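Long-range contacts in hydroxymethyldihydropterin pyrophosphokinase-dihydropteroate synthase, putative (Plasmodium vivax, PDB 5Z79), which catalyses two successive steps of folate synthesis, pyrophosphorylation of 6-hydroxymethyl-7,8-dihydropterin and condensation of the product with 4-aminobenzoate to give dihydropteroate: residues 127-132 with 215-220; 268-273 with 288-293; 323-328 with 446-451; 658-663 with 673-678. All blocks are in the same frame, centred on the assembly; numbering follows the deposited sequence.

Interaction 1: residues 127-132 with 215-220; sequences EDYENE and NYTIFE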
# COMPACT_ATOMS: atom_id res chain seq x y z
N GLU A 127 -51.92 -15.71 2.37
CA GLU A 127 -52.51 -14.45 2.79
C GLU A 127 -52.84 -14.43 4.30
O GLU A 127 -52.68 -13.39 4.94
CB GLU A 127 -53.69 -14.02 1.89
CG GLU A 127 -54.61 -15.14 1.43
CD GLU A 127 -55.99 -14.67 0.97
OE1 GLU A 127 -56.58 -13.75 1.59
OE2 GLU A 127 -56.50 -15.26 -0.01
N ASP A 128 -53.27 -15.54 4.89
CA ASP A 128 -53.58 -15.53 6.33
C ASP A 128 -52.31 -15.45 7.11
O ASP A 128 -52.28 -14.78 8.12
CB ASP A 128 -54.36 -16.76 6.77
CG ASP A 128 -55.72 -16.82 6.17
OD1 ASP A 128 -56.22 -15.78 5.70
OD2 ASP A 128 -56.31 -17.91 6.16
N TYR A 129 -51.28 -16.12 6.64
CA TYR A 129 -49.99 -16.01 7.28
C TYR A 129 -49.47 -14.55 7.40
O TYR A 129 -49.04 -14.11 8.48
CB TYR A 129 -48.98 -16.85 6.50
CG TYR A 129 -47.59 -16.69 7.02
CD1 TYR A 129 -47.15 -17.45 8.09
CD2 TYR A 129 -46.71 -15.75 6.48
CE1 TYR A 129 -45.87 -17.30 8.60
CE2 TYR A 129 -45.42 -15.59 6.98
CZ TYR A 129 -45.02 -16.37 8.04
OH TYR A 129 -43.78 -16.24 8.56
N GLU A 130 -49.54 -13.81 6.29
CA GLU A 130 -48.97 -12.45 6.19
C GLU A 130 -49.73 -11.55 7.14
O GLU A 130 -49.12 -10.85 7.94
CB GLU A 130 -49.03 -11.91 4.77
CG GLU A 130 -48.39 -12.80 3.71
CD GLU A 130 -47.00 -12.35 3.25
OE1 GLU A 130 -45.93 -12.81 3.81
OE2 GLU A 130 -46.99 -11.56 2.27
N ASN A 131 -51.05 -11.62 7.09
CA ASN A 131 -51.90 -10.82 7.98
C ASN A 131 -51.49 -10.95 9.42
O ASN A 131 -51.35 -9.94 10.09
CB ASN A 131 -53.36 -11.24 7.87
CG ASN A 131 -53.96 -10.91 6.52
OD1 ASN A 131 -53.56 -9.94 5.86
ND2 ASN A 131 -54.93 -11.71 6.09
N GLU A 132 -51.31 -12.19 9.90
CA GLU A 132 -51.05 -12.43 11.33
C GLU A 132 -49.66 -12.03 11.72
O GLU A 132 -49.42 -11.67 12.87
CB GLU A 132 -51.22 -13.91 11.70
CG GLU A 132 -52.63 -14.45 11.57
CD GLU A 132 -53.62 -13.69 12.40
OE1 GLU A 132 -53.21 -12.79 13.15
OE2 GLU A 132 -54.82 -13.97 12.30
N ASN A 215 -41.05 -26.92 3.35
CA ASN A 215 -41.82 -25.89 2.66
C ASN A 215 -43.02 -25.34 3.44
O ASN A 215 -43.78 -24.53 2.90
CB ASN A 215 -42.30 -26.44 1.30
CG ASN A 215 -43.24 -27.65 1.42
OD1 ASN A 215 -43.03 -28.56 2.23
ND2 ASN A 215 -44.25 -27.68 0.59
N TYR A 216 -43.18 -25.76 4.69
CA TYR A 216 -44.43 -25.52 5.42
C TYR A 216 -44.67 -24.04 5.67
O TYR A 216 -43.72 -23.28 5.84
CB TYR A 216 -44.47 -26.27 6.78
CG TYR A 216 -44.30 -27.80 6.77
CD1 TYR A 216 -44.38 -28.54 5.61
CD2 TYR A 216 -44.09 -28.48 7.97
CE1 TYR A 216 -44.21 -29.91 5.64
CE2 TYR A 216 -43.94 -29.85 8.01
CZ TYR A 216 -44.00 -30.57 6.84
OH TYR A 216 -43.85 -31.96 6.88
N THR A 217 -45.95 -23.67 5.66
CA THR A 217 -46.43 -22.34 6.01
C THR A 217 -47.40 -22.50 7.14
O THR A 217 -48.47 -22.98 6.93
CB THR A 217 -47.21 -21.69 4.85
OG1 THR A 217 -46.33 -21.39 3.76
CG2 THR A 217 -47.88 -20.39 5.29
N ILE A 218 -47.04 -22.07 8.33
CA ILE A 218 -47.79 -22.39 9.55
C ILE A 218 -47.98 -21.15 10.45
O ILE A 218 -47.05 -20.39 10.66
CB ILE A 218 -47.02 -23.49 10.36
CG1 ILE A 218 -47.02 -24.83 9.60
CG2 ILE A 218 -47.57 -23.62 11.77
CD1 ILE A 218 -46.00 -25.83 10.06
N PHE A 219 -49.18 -20.98 10.99
CA PHE A 219 -49.40 -20.03 12.08
C PHE A 219 -50.42 -20.52 13.12
O PHE A 219 -51.63 -20.50 12.89
CB PHE A 219 -49.81 -18.68 11.54
CG PHE A 219 -49.53 -17.54 12.48
CD1 PHE A 219 -50.27 -17.38 13.64
CD2 PHE A 219 -48.54 -16.64 12.20
CE1 PHE A 219 -50.03 -16.34 14.51
CE2 PHE A 219 -48.29 -15.59 13.06
CZ PHE A 219 -49.04 -15.44 14.22
N GLU A 220 -49.91 -20.96 14.27
CA GLU A 220 -50.73 -21.39 15.37
C GLU A 220 -50.61 -20.34 16.44
O GLU A 220 -49.56 -20.14 16.99
CB GLU A 220 -50.31 -22.79 15.87
CG GLU A 220 -50.63 -23.92 14.89
CD GLU A 220 -52.10 -23.98 14.45
OE1 GLU A 220 -52.97 -24.11 15.32
OE2 GLU A 220 -52.37 -23.90 13.23
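A helix packed on a two-stranded antiparallel sheet brings Tyr-129 and Glu-132 against Thr-217 and Phe-219 in the HPPK half of the enzyme. Helix 126-146 supplies the first pair, one turn apart; the second comes from strand 218-220, which pairs with 262-264, and from the residue leading into it. The two axes pass 8.6 Å apart at 53°.

Phe-219 points at the helix and offers one ring face to the CB of Glu-132, a CH-pi contact 3.6 Å from the ring centroid to CB and nearly on the ring normal. Glutamate suits this partly exposed position because its methylene packs while a bend at chi2 (-57°) carries the carboxylate away from the ring. Tyr-129 lies deeper. With CG anti to the backbone N (chi1 175°), its ring is brought up beside the strand, and its CB meets the CG2 of Thr-217 at 3.9 Å. The methyl of threonine thus serves the buried packing, while the backbone N of Thr-217 is bonded to Glu-123. The buried hydroxyl of Tyr-129 is satisfied by the carbonyl O of Pro-265, just after strand 262-264. The side chain of Phe-219 approaches the bound ATP analogue, nearest atoms about 7 Å apart. CD1 of Tyr-129 lies 4.4 Å from CD2 of Phe-219, at the edge of that ring, while Tyr-129 CE1 has Ile-218 O in its ring plane, 3.9 Å away.

Interaction 2: residues 268-273 with 288-293; sequences YTKYRY and HSTFEE. With PE0 (pterine), chain K; APC (diphosphomethylphosphonic acid adenosyl ester), chain H.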
# COMPACT_ATOMS: atom_id res chain seq x y z
N TYR A 268 -39.88 -12.69 11.42
CA TYR A 268 -38.89 -11.72 10.93
C TYR A 268 -37.95 -12.18 9.84
O TYR A 268 -37.08 -11.42 9.43
CB TYR A 268 -38.05 -11.21 12.10
CG TYR A 268 -38.86 -10.33 12.99
CD1 TYR A 268 -39.03 -8.99 12.69
CD2 TYR A 268 -39.46 -10.84 14.11
CE1 TYR A 268 -39.76 -8.17 13.52
CE2 TYR A 268 -40.21 -10.03 14.94
CZ TYR A 268 -40.34 -8.69 14.63
OH TYR A 268 -41.08 -7.92 15.46
N THR A 269 -38.12 -13.39 9.32
CA THR A 269 -37.15 -13.93 8.41
C THR A 269 -36.81 -12.99 7.27
O THR A 269 -35.65 -12.78 6.96
CB THR A 269 -37.57 -15.28 7.81
OG1 THR A 269 -37.83 -16.24 8.85
CG2 THR A 269 -36.46 -15.82 6.94
N LYS A 270 -37.81 -12.40 6.63
CA LYS A 270 -37.54 -11.57 5.45
C LYS A 270 -37.39 -10.10 5.80
O LYS A 270 -37.15 -9.29 4.92
CB LYS A 270 -38.60 -11.82 4.35
CG LYS A 270 -39.77 -10.85 4.26
CD LYS A 270 -40.88 -11.44 3.39
CE LYS A 270 -41.72 -10.44 2.61
NZ LYS A 270 -42.94 -11.14 2.12
N TYR A 271 -37.50 -9.76 7.08
CA TYR A 271 -37.45 -8.37 7.51
C TYR A 271 -36.20 -7.94 8.32
O TYR A 271 -36.04 -6.76 8.59
CB TYR A 271 -38.69 -8.06 8.33
CG TYR A 271 -40.01 -8.35 7.66
CD1 TYR A 271 -40.46 -7.57 6.62
CD2 TYR A 271 -40.82 -9.37 8.11
CE1 TYR A 271 -41.68 -7.81 6.02
CE2 TYR A 271 -42.04 -9.62 7.53
CZ TYR A 271 -42.47 -8.84 6.48
OH TYR A 271 -43.69 -9.09 5.90
N ARG A 272 -35.34 -8.88 8.72
CA ARG A 272 -34.06 -8.54 9.36
C ARG A 272 -32.87 -8.75 8.46
O ARG A 272 -32.66 -9.79 7.88
CB ARG A 272 -33.83 -9.40 10.58
CG ARG A 272 -34.46 -8.83 11.81
CD ARG A 272 -34.37 -9.79 12.97
NE ARG A 272 -35.20 -9.28 14.06
CZ ARG A 272 -35.65 -9.99 15.09
NH1 ARG A 272 -35.35 -11.30 15.21
NH2 ARG A 272 -36.41 -9.38 16.01
N TYR A 273 -32.04 -7.74 8.37
CA TYR A 273 -30.84 -7.87 7.60
C TYR A 273 -30.10 -9.07 8.19
O TYR A 273 -29.76 -9.98 7.46
CB TYR A 273 -30.04 -6.56 7.62
CG TYR A 273 -28.80 -6.58 6.76
CD1 TYR A 273 -28.88 -6.68 5.37
CD2 TYR A 273 -27.55 -6.52 7.33
CE1 TYR A 273 -27.74 -6.70 4.58
CE2 TYR A 273 -26.40 -6.56 6.56
CZ TYR A 273 -26.49 -6.65 5.18
OH TYR A 273 -25.30 -6.68 4.45
N HIS A 288 -39.33 -19.42 -0.57
CA HIS A 288 -40.53 -19.92 0.06
C HIS A 288 -41.74 -19.37 -0.70
O HIS A 288 -41.58 -18.57 -1.64
CB HIS A 288 -40.50 -19.44 1.50
CG HIS A 288 -41.46 -20.11 2.40
ND1 HIS A 288 -42.67 -19.55 2.73
CD2 HIS A 288 -41.38 -21.27 3.10
CE1 HIS A 288 -43.32 -20.35 3.56
NE2 HIS A 288 -42.55 -21.40 3.81
N SER A 289 -42.94 -19.81 -0.32
CA SER A 289 -44.18 -19.25 -0.89
C SER A 289 -44.52 -17.86 -0.33
O SER A 289 -45.26 -17.09 -0.94
CB SER A 289 -45.33 -20.21 -0.67
OG SER A 289 -45.07 -21.40 -1.37
N THR A 290 -43.94 -17.51 0.80
CA THR A 290 -44.25 -16.28 1.51
C THR A 290 -43.44 -15.15 0.95
O THR A 290 -43.75 -13.98 1.14
CB THR A 290 -43.95 -16.51 3.00
OG1 THR A 290 -45.12 -17.11 3.59
CG2 THR A 290 -43.47 -15.21 3.77
N PHE A 291 -42.39 -15.52 0.23
CA PHE A 291 -41.40 -14.61 -0.26
C PHE A 291 -41.69 -14.26 -1.70
O PHE A 291 -41.87 -15.14 -2.54
CB PHE A 291 -40.04 -15.28 -0.25
CG PHE A 291 -39.35 -15.22 1.07
CD1 PHE A 291 -39.91 -15.79 2.18
CD2 PHE A 291 -38.12 -14.61 1.19
CE1 PHE A 291 -39.26 -15.76 3.40
CE2 PHE A 291 -37.46 -14.56 2.39
CZ PHE A 291 -38.03 -15.14 3.50
N GLU A 292 -41.71 -12.96 -1.99
CA GLU A 292 -41.95 -12.49 -3.36
C GLU A 292 -40.78 -12.87 -4.28
O GLU A 292 -40.97 -13.02 -5.49
CB GLU A 292 -42.23 -10.97 -3.40
CG GLU A 292 -43.60 -10.55 -2.88
CD GLU A 292 -43.60 -10.07 -1.42
OE1 GLU A 292 -42.72 -10.49 -0.60
OE2 GLU A 292 -44.52 -9.27 -1.09
N GLU A 293 -39.58 -13.03 -3.72
CA GLU A 293 -38.43 -13.49 -4.49
C GLU A 293 -37.49 -14.29 -3.59
O GLU A 293 -37.65 -14.30 -2.38
CB GLU A 293 -37.70 -12.29 -5.13
CG GLU A 293 -38.48 -11.57 -6.23
CD GLU A 293 -38.72 -12.43 -7.48
OE1 GLU A 293 -38.01 -13.45 -7.66
OE2 GLU A 293 -39.61 -12.09 -8.31
C1 PE0 K . -31.82 -10.18 17.34
C4 PE0 K . -30.51 -10.65 16.92
O4 PE0 K . -29.97 -11.64 17.41
N2 PE0 K . -29.88 -9.93 16.00
C3 PE0 K . -30.41 -8.83 15.46
N6 PE0 K . -29.69 -8.19 14.53
N1 PE0 K . -31.61 -8.37 15.80
C2 PE0 K . -32.32 -8.99 16.72
N3 PE0 K . -33.50 -8.55 17.09
C6 PE0 K . -34.22 -9.18 18.01
C5 PE0 K . -33.74 -10.31 18.61
N4 PE0 K . -32.55 -10.78 18.26
PG APC H . -36.38 -13.45 18.02
O1G APC H . -34.87 -13.50 18.09
O2G APC H . -37.01 -14.83 18.08
O3G APC H . -36.90 -12.62 16.88
PB APC H . -36.84 -13.13 20.90
O1B APC H . -36.79 -11.91 21.77
O2B APC H . -35.70 -14.09 21.08
O3B APC H . -36.88 -12.70 19.37
PA APC H . -38.24 -15.70 21.81
O1A APC H . -37.46 -15.64 23.10
O2A APC H . -37.67 -16.59 20.74
C3A APC H . -38.42 -14.01 21.16
O5' APC H . -39.71 -16.21 22.17
C5' APC H . -40.93 -15.42 22.07
C4' APC H . -42.00 -16.24 21.38
O4' APC H . -41.51 -16.63 20.08
C3' APC H . -42.43 -17.53 22.09
O3' APC H . -43.82 -17.50 22.35
C2' APC H . -42.06 -18.66 21.11
O2' APC H . -43.04 -19.66 20.99
C1' APC H . -41.96 -17.93 19.78
N9 APC H . -41.01 -18.54 18.85
C8 APC H . -39.68 -18.81 19.04
N7 APC H . -39.10 -19.35 17.99
C5 APC H . -40.11 -19.45 17.05
C6 APC H . -40.14 -19.94 15.73
N6 APC H . -39.09 -20.43 15.09
N1 APC H . -41.32 -19.87 15.07
C2 APC H . -42.38 -19.36 15.71
N3 APC H . -42.48 -18.88 16.95
C4 APC H . -41.29 -18.95 17.57
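Lys-270 and Phe-291 form the centre of a contact between two loops of the HPPK active-site domain, one leading into helix 273-282 and the other following it. Lys-270 contributes the largest share of the buried surface, its long aliphatic chain and charged end serving two partners. Its CB rests obliquely on the Phe-291 ring, 3.5 Å from CZ, and the CG2 of Thr-269 meets the same ring at its edge, 3.8 Å from CZ. A phenylalanine suits this buried place, where it also touches Thr-298 of helix 295-310.

The lysine chain, bent at chi3 (-149°), runs on to the second loop, where NZ is gripped twice. It donates to the backbone carbonyl O of Thr-290 at 3.1 Å, tilted from the carbonyl plane, and forms a salt bridge with OE1 of Glu-292 at 2.8 Å, on the syn side but tilted out of the carboxylate plane. Glu-292 crosses Lys-270 at about a right angle. The carbonyl and the exposed carboxylate together hold the ammonium, with Glu-130 of helix 126-146 a distant, weak third partner.

Two residues on, Arg-272 sits at the N-cap of helix 273-282 within both ligand pockets. Its guanidinium is sandwiched between Tyr-268 on one face and the pterine on the other, where N3 lies 3.1 Å above the plane, while NH1 donates to O3G of the ATP analogue at 2.6 Å.

Interaction 3: residues 323-328 with 446-451; sequences VLKDKV and DAKPII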
# COMPACT_ATOMS: atom_id res chain seq x y z
N VAL A 323 -13.10 -17.60 12.76
CA VAL A 323 -12.51 -18.10 13.97
C VAL A 323 -11.31 -19.02 13.83
O VAL A 323 -11.29 -19.88 13.01
CB VAL A 323 -13.58 -18.77 14.78
CG1 VAL A 323 -13.06 -19.39 16.02
CG2 VAL A 323 -14.60 -17.78 15.19
N LEU A 324 -10.26 -18.69 14.58
CA LEU A 324 -9.06 -19.43 14.65
C LEU A 324 -8.98 -20.34 15.87
O LEU A 324 -8.49 -21.42 15.76
CB LEU A 324 -7.90 -18.48 14.75
CG LEU A 324 -7.64 -17.56 13.59
CD1 LEU A 324 -6.35 -16.83 13.80
CD2 LEU A 324 -7.56 -18.38 12.35
N LYS A 325 -9.35 -19.87 17.03
CA LYS A 325 -9.34 -20.74 18.21
C LYS A 325 -10.60 -20.65 19.08
O LYS A 325 -11.46 -21.44 19.02
CB LYS A 325 -8.07 -20.50 18.99
CG LYS A 325 -7.86 -21.36 20.19
CD LYS A 325 -6.74 -20.84 21.05
CE LYS A 325 -6.74 -21.56 22.37
NZ LYS A 325 -5.72 -21.05 23.30
N ASP A 326 -10.63 -19.66 19.98
CA ASP A 326 -11.77 -19.41 20.89
C ASP A 326 -12.48 -18.05 20.74
O ASP A 326 -13.47 -17.80 21.39
CB ASP A 326 -11.45 -19.66 22.37
CG ASP A 326 -10.13 -19.09 22.79
OD1 ASP A 326 -9.64 -18.26 22.07
OD2 ASP A 326 -9.56 -19.50 23.78
N LYS A 327 -11.97 -17.17 19.90
CA LYS A 327 -12.59 -15.88 19.72
C LYS A 327 -12.85 -15.48 18.25
O LYS A 327 -12.23 -15.99 17.31
CB LYS A 327 -11.69 -14.85 20.35
CG LYS A 327 -11.45 -15.00 21.85
CD LYS A 327 -10.27 -14.12 22.22
CE LYS A 327 -9.71 -14.52 23.58
NZ LYS A 327 -8.52 -13.68 23.95
N VAL A 328 -13.76 -14.53 18.09
CA VAL A 328 -14.10 -13.96 16.78
C VAL A 328 -13.02 -13.05 16.30
O VAL A 328 -12.43 -12.28 17.08
CB VAL A 328 -15.39 -13.10 16.82
CG1 VAL A 328 -16.64 -13.97 17.06
CG2 VAL A 328 -15.29 -12.01 17.87
N ASP A 446 -5.22 -15.69 27.36
CA ASP A 446 -5.29 -14.83 26.16
C ASP A 446 -3.89 -14.63 25.53
O ASP A 446 -3.78 -14.46 24.32
CB ASP A 446 -5.93 -13.46 26.45
CG ASP A 446 -7.40 -13.54 26.96
OD1 ASP A 446 -8.03 -14.68 26.99
OD2 ASP A 446 -7.90 -12.41 27.32
N ALA A 447 -2.84 -14.66 26.34
CA ALA A 447 -1.47 -14.51 25.82
C ALA A 447 -0.99 -15.71 25.05
O ALA A 447 -0.26 -15.55 24.09
CB ALA A 447 -0.50 -14.21 26.95
N LYS A 448 -1.39 -16.90 25.46
CA LYS A 448 -0.92 -18.15 24.87
C LYS A 448 -1.14 -18.17 23.39
O LYS A 448 -2.25 -17.91 22.97
CB LYS A 448 -1.69 -19.33 25.47
CG LYS A 448 -1.21 -20.75 25.12
CD LYS A 448 -2.34 -21.78 25.29
CE LYS A 448 -2.92 -21.74 26.71
NZ LYS A 448 -3.92 -22.78 27.08
N PRO A 449 -0.10 -18.48 22.61
CA PRO A 449 -0.23 -18.57 21.17
C PRO A 449 -1.13 -19.72 20.68
O PRO A 449 -1.15 -20.79 21.27
CB PRO A 449 1.21 -18.78 20.70
CG PRO A 449 1.91 -19.36 21.86
CD PRO A 449 1.29 -18.69 23.03
N ILE A 450 -1.88 -19.47 19.62
CA ILE A 450 -2.63 -20.53 18.94
C ILE A 450 -1.61 -21.50 18.33
O ILE A 450 -0.52 -21.08 17.95
CB ILE A 450 -3.54 -19.90 17.87
CG1 ILE A 450 -4.65 -19.14 18.55
CG2 ILE A 450 -4.13 -20.91 16.92
CD1 ILE A 450 -5.31 -18.15 17.62
N ILE A 451 -1.93 -22.80 18.26
CA ILE A 451 -1.00 -23.77 17.69
C ILE A 451 -1.59 -24.43 16.46
O ILE A 451 -2.61 -25.08 16.55
CB ILE A 451 -0.70 -24.91 18.66
CG1 ILE A 451 -0.31 -24.38 20.03
CG2 ILE A 451 0.40 -25.78 18.07
CD1 ILE A 451 1.01 -23.64 20.05
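Lys-325 and Ile-450 mark the closest backbone approach, their CA atoms 6.8 Å apart, between two segments that meet through side chains. Residues 323-328 make the turn of a beta hairpin between the antiparallel strands 319-323 and 328-330. Residues 446-451 leave helix 437-447, straighten at Lys-448 and enter strand 450-454.

The apolar part is built round Ile-450, which points at the hairpin. Its CG1 lies 3.7 Å from CD of Lys-325, and its CD1 reaches across at about a right angle to CB of Leu-324, 3.9 Å away. Lys-325, with CG anti to the backbone N (chi1 -176°) and every later torsion extended, slides past the isoleucine in the opposite direction. Lysine fits here because its methylenes can cover the branched side chain while the ammonium is carried beyond it. There NZ comes to 4.5 Å from NZ of Lys-448, a proximity of like charges that would cost energy. Asp-471, which touches the Lys-325 side chain and accepts a hydrogen bond from the backbone N of Ile-451, probably tempers the repulsion.

On the exposed side, Lys-327 stretches out fully to make a salt bridge with Asp-446, NZ to OD1 3.2 Å, the two side chains crossing at about a right angle. Its positive charge lies near the C-terminal end of helix 437-447, where the helix dipole should favour it.

The hairpin belongs to the HPPK sheet, whereas the loop from helix 437-447 into strand 450-454 completes a beta-alpha-beta crossover from 374-378: the contact is an interdomain seam at the N-terminal strand end of the DHPS TIM barrel.

Interaction 4: residues 658-663 with 673-678; sequences WRFKMS and LYQKNI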
# COMPACT_ATOMS: atom_id res chain seq x y z
N TRP A 658 24.59 -1.48 14.46
CA TRP A 658 23.62 -1.35 13.37
C TRP A 658 24.05 -2.10 12.08
O TRP A 658 24.78 -1.54 11.23
CB TRP A 658 23.47 0.10 13.00
CG TRP A 658 22.90 1.03 14.04
CD1 TRP A 658 23.60 1.78 14.98
CD2 TRP A 658 21.53 1.40 14.17
NE1 TRP A 658 22.73 2.58 15.70
CE2 TRP A 658 21.46 2.38 15.23
CE3 TRP A 658 20.37 1.03 13.50
CZ2 TRP A 658 20.27 2.95 15.63
CZ3 TRP A 658 19.19 1.58 13.90
CH2 TRP A 658 19.14 2.53 14.97
N ARG A 659 23.59 -3.36 11.97
CA ARG A 659 23.76 -4.20 10.75
C ARG A 659 22.50 -5.00 10.58
O ARG A 659 21.68 -4.96 11.48
CB ARG A 659 24.98 -5.15 10.86
CG ARG A 659 25.60 -5.56 9.51
CD ARG A 659 26.05 -4.32 8.69
NE ARG A 659 24.97 -3.72 7.88
CZ ARG A 659 24.99 -2.48 7.40
NH1 ARG A 659 26.05 -1.68 7.63
NH2 ARG A 659 23.95 -2.03 6.68
N PHE A 660 22.33 -5.69 9.44
CA PHE A 660 21.19 -6.64 9.27
C PHE A 660 21.76 -8.01 9.51
O PHE A 660 22.77 -8.41 8.91
CB PHE A 660 20.49 -6.62 7.88
CG PHE A 660 19.09 -7.25 7.87
CD1 PHE A 660 18.92 -8.64 7.90
CD2 PHE A 660 17.94 -6.46 7.77
CE1 PHE A 660 17.67 -9.21 7.87
CE2 PHE A 660 16.69 -7.03 7.73
CZ PHE A 660 16.55 -8.39 7.78
N LYS A 661 21.09 -8.70 10.43
CA LYS A 661 21.37 -10.07 10.70
C LYS A 661 20.10 -10.87 10.38
O LYS A 661 18.99 -10.50 10.76
CB LYS A 661 21.82 -10.22 12.17
CG LYS A 661 22.88 -11.30 12.42
CD LYS A 661 22.92 -11.76 13.88
CE LYS A 661 23.75 -10.82 14.71
NZ LYS A 661 25.22 -11.10 14.53
N MET A 662 20.25 -11.94 9.62
CA MET A 662 19.22 -12.96 9.61
C MET A 662 19.36 -13.72 10.93
O MET A 662 20.42 -13.67 11.60
CB MET A 662 19.40 -13.96 8.46
CG MET A 662 19.69 -13.35 7.11
SD MET A 662 20.49 -14.52 5.98
CE MET A 662 22.23 -14.15 6.25
N SER A 663 18.28 -14.42 11.30
CA SER A 663 18.34 -15.35 12.41
C SER A 663 17.62 -16.61 11.98
O SER A 663 16.78 -16.58 11.08
CB SER A 663 17.66 -14.75 13.64
OG SER A 663 16.25 -14.72 13.46
N LEU A 673 22.29 -14.02 -0.57
CA LEU A 673 21.03 -14.14 -1.33
C LEU A 673 19.80 -14.21 -0.40
O LEU A 673 18.73 -13.72 -0.75
CB LEU A 673 21.05 -15.41 -2.21
CG LEU A 673 19.86 -15.81 -3.13
CD1 LEU A 673 20.12 -15.34 -4.56
CD2 LEU A 673 19.60 -17.31 -3.12
N TYR A 674 19.94 -14.84 0.76
CA TYR A 674 18.80 -14.96 1.67
C TYR A 674 18.59 -13.68 2.46
O TYR A 674 17.50 -13.48 2.99
CB TYR A 674 18.95 -16.17 2.62
CG TYR A 674 18.35 -17.43 2.06
CD1 TYR A 674 16.97 -17.69 2.15
CD2 TYR A 674 19.16 -18.38 1.41
CE1 TYR A 674 16.43 -18.85 1.61
CE2 TYR A 674 18.61 -19.55 0.87
CZ TYR A 674 17.26 -19.77 0.98
OH TYR A 674 16.77 -20.92 0.44
N GLN A 675 19.61 -12.83 2.56
CA GLN A 675 19.38 -11.45 2.96
C GLN A 675 18.38 -10.79 2.03
O GLN A 675 17.47 -10.12 2.46
CB GLN A 675 20.66 -10.64 2.88
CG GLN A 675 21.52 -10.71 4.12
CD GLN A 675 20.82 -10.11 5.32
OE1 GLN A 675 20.72 -10.73 6.40
NE2 GLN A 675 20.33 -8.87 5.14
N LYS A 676 18.57 -10.97 0.74
CA LYS A 676 17.65 -10.45 -0.23
C LYS A 676 16.33 -11.18 -0.25
O LYS A 676 15.33 -10.60 -0.60
CB LYS A 676 18.23 -10.57 -1.63
CG LYS A 676 19.57 -9.90 -1.81
CD LYS A 676 20.02 -10.00 -3.26
CE LYS A 676 21.33 -9.28 -3.49
NZ LYS A 676 21.74 -9.50 -4.90
N ASN A 677 16.31 -12.46 0.07
CA ASN A 677 15.04 -13.19 0.02
C ASN A 677 14.17 -12.83 1.21
O ASN A 677 12.95 -12.67 1.08
CB ASN A 677 15.27 -14.70 -0.03
CG ASN A 677 13.99 -15.46 -0.37
OD1 ASN A 677 12.95 -15.29 0.28
ND2 ASN A 677 14.05 -16.31 -1.40
N ILE A 678 14.80 -12.70 2.37
CA ILE A 678 14.08 -12.28 3.56
C ILE A 678 13.50 -10.86 3.43
O ILE A 678 12.34 -10.66 3.76
CB ILE A 678 14.96 -12.41 4.82
CG1 ILE A 678 14.96 -13.87 5.30
CG2 ILE A 678 14.43 -11.52 5.94
CD1 ILE A 678 15.92 -14.15 6.44
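Phe-660 and Met-662 lean on Gln-675 and Ile-678, two residues one turn apart on helix 671-691. The loop is extended here, so residues 660 and 662 both point at the helix while Lys-661 between them turns its side chain away. Phe-660 slides past Gln-675 in the opposite direction, with ring and amide planes 74° apart. Farther along, its CZ touches CG2 of Ile-678 at 4.2 Å. Phenylalanine suits this buried spot, since its ring can span both helix residues.

Met-662 packs beside it. Its CG meets CD1 of Ile-678 at 3.9 Å, and its SD lies 4.0 Å from CB of Tyr-674; the flexible thioether, bent at chi3 (-94°), lies along the helix residues. Gln-675 stands between the two loop side chains, bent at chi2 (-65°) so that its amide lies against the loop residues. Its oxygen lies very near Met-662 in the model, an approach that is doubtful.

Part of what positions this layer is the second subunit. Gln-675 of the second subunit accepts a hydrogen bond from the backbone N of Lys-661 and packs on Phe-660. Arg-659 forms a salt bridge with Asp-700 of that subunit, and Trp-658 stacks on its Tyr-674. Elsewhere on the helix, ND2 of Asn-677 donates to the carbonyl of Lys-581, a residue of the 4-aminobenzoate pocket, and the Tyr-674 side chain is about 7 Å from that bound substrate. The contact therefore belongs to the dimer interface of DHPS, built on the helix between the last two strands of its TIM barrel.

Overall arrangement
Along the chain the four contacts follow one another in series, none nesting in or crossing another. Interaction 1 closes an 82-residue loop within the HPPK half, and interaction 2 a short loop over helix 273-282. These two adjoin, with centres about 12 Å apart, through a probable hydrogen bond from His-288 NE2 to Tyr-216 O. Interaction 3, whose centre is about 36 Å from that of interaction 2, spans the start of the DHPS half and ties the last hairpin of the HPPK sheet to the barrel. Interaction 4 closes a loop of nine residues about 31 Å farther on, centre to centre, at the subunit interface, on the other side of the chain's centre from interactions 1 and 2.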